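Local coordinates for protein glutamine cyclotransferase (PDB 3NOL) that is a beta-propeller glutaminyl cyclase that converts N-terminal glutamine to pyroglutamate, with a bound calcium ion, at residues I162-H167 with G202-I207. Numbering follows the deposited sequence.
Sequences ITVTAH and GKVTGI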
# COMPACT_ATOMS: atom_id res chain seq x y z
N ILE A 162 -4.19 -11.04 13.73
CA ILE A 162 -3.29 -10.50 14.77
C ILE A 162 -3.63 -9.04 15.07
O ILE A 162 -4.19 -8.35 14.23
CB ILE A 162 -1.78 -10.64 14.39
CG1 ILE A 162 -1.42 -9.74 13.20
CG2 ILE A 162 -1.43 -12.13 14.17
CD1 ILE A 162 0.09 -9.72 12.82
N THR A 163 -3.29 -8.61 16.28
CA THR A 163 -3.54 -7.25 16.72
C THR A 163 -2.19 -6.55 16.83
O THR A 163 -1.27 -7.04 17.52
CB THR A 163 -4.31 -7.22 18.07
OG1 THR A 163 -5.57 -7.89 17.91
CG2 THR A 163 -4.59 -5.78 18.51
N VAL A 164 -2.08 -5.42 16.15
CA VAL A 164 -0.81 -4.70 16.09
C VAL A 164 -0.65 -3.77 17.28
O VAL A 164 -1.59 -3.05 17.64
CB VAL A 164 -0.61 -3.95 14.74
CG1 VAL A 164 0.70 -3.17 14.75
CG2 VAL A 164 -0.66 -4.95 13.56
N THR A 165 0.54 -3.81 17.88
CA THR A 165 0.82 -3.00 19.07
C THR A 165 2.15 -2.26 18.94
O THR A 165 3.10 -2.77 18.32
CB THR A 165 0.81 -3.82 20.39
OG1 THR A 165 1.86 -4.80 20.37
CG2 THR A 165 -0.58 -4.50 20.63
N ALA A 166 2.20 -1.05 19.49
CA ALA A 166 3.45 -0.30 19.60
C ALA A 166 3.56 0.10 21.06
O ALA A 166 2.60 0.67 21.62
CB ALA A 166 3.44 0.93 18.68
N HIS A 167 4.71 -0.20 21.67
CA HIS A 167 4.95 0.04 23.11
C HIS A 167 3.92 -0.70 23.97
O HIS A 167 3.54 -0.23 25.04
CB HIS A 167 4.92 1.54 23.45
CG HIS A 167 5.78 2.39 22.57
ND1 HIS A 167 7.15 2.45 22.70
CD2 HIS A 167 5.46 3.23 21.56
CE1 HIS A 167 7.64 3.29 21.80
NE2 HIS A 167 6.64 3.78 21.10
N GLY A 202 2.85 -9.29 15.86
CA GLY A 202 2.09 -8.05 15.65
C GLY A 202 2.75 -6.81 16.27
O GLY A 202 2.26 -5.70 16.12
N LYS A 203 3.88 -7.00 16.95
CA LYS A 203 4.60 -5.88 17.57
C LYS A 203 5.35 -5.02 16.55
O LYS A 203 6.02 -5.54 15.64
CB LYS A 203 5.58 -6.38 18.65
CG LYS A 203 4.90 -7.11 19.80
CD LYS A 203 5.94 -7.60 20.82
CE LYS A 203 5.33 -8.54 21.84
NZ LYS A 203 4.50 -7.77 22.81
N VAL A 204 5.23 -3.71 16.71
CA VAL A 204 6.03 -2.78 15.93
C VAL A 204 7.50 -2.89 16.40
O VAL A 204 7.79 -2.74 17.58
CB VAL A 204 5.49 -1.33 16.05
CG1 VAL A 204 6.45 -0.32 15.46
CG2 VAL A 204 4.07 -1.22 15.40
N THR A 205 8.39 -3.18 15.46
CA THR A 205 9.81 -3.32 15.76
C THR A 205 10.66 -2.17 15.22
O THR A 205 11.87 -2.14 15.44
CB THR A 205 10.35 -4.65 15.24
OG1 THR A 205 10.14 -4.70 13.83
CG2 THR A 205 9.62 -5.82 15.94
N GLY A 206 10.03 -1.25 14.49
CA GLY A 206 10.73 -0.08 13.97
C GLY A 206 9.75 0.92 13.39
O GLY A 206 8.62 0.55 12.99
N ILE A 207 10.20 2.16 13.34
CA ILE A 207 9.38 3.23 12.83
C ILE A 207 10.21 4.04 11.85
O ILE A 207 11.28 4.56 12.20
CB ILE A 207 8.82 4.16 13.96
CG1 ILE A 207 7.97 3.35 14.96
CG2 ILE A 207 7.99 5.29 13.33
CD1 ILE A 207 7.87 3.99 16.37
O HOH W 1 2.08 -6.36 23.01
O HOH W 2 6.29 -2.46 19.97
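T165 and K203 form a single parallel beta bridge, with two backbone hydrogen bonds that both use T165. T165 N donates to G202 O at 3.1 Å, from above the carbonyl plane. T165 O accepts from V204 N at 2.8 Å, and this bond is nearly linear (167°). V164 CA-H points at the carbonyl oxygen of G202, and K203 CA-H at the carbonyl oxygen of T165.

Two waters extend the pairing. One donates a hydrogen bond to T165 OG1 and accepts one from K203 NZ. The lysine reaches it by a chain that is extended up to a bend at its end (chi4 -74°), and it runs beside the threonine side chain. The other water joins H167 N to V204 O, where the direct pairing has ended.

The apolar contacts are few. V204 CG2 touches V164 CG1 at 3.9 Å and A166 CB at 4.0 Å. The two valines cross at about a right angle. I162 CD1 rests on the bare CA of G202 at 3.8 Å.

The bridge joins the end of strand 158-166 to the start of strand 204-209, between neighbouring blades near the rim of the propeller, away from the calcium site. V164 also packs on L148 of strand 147-151 and on I197 of strand 193-197. V204 meets V195 of that second strand, and beyond it T205 and G206 form a classic bulge opposite R196.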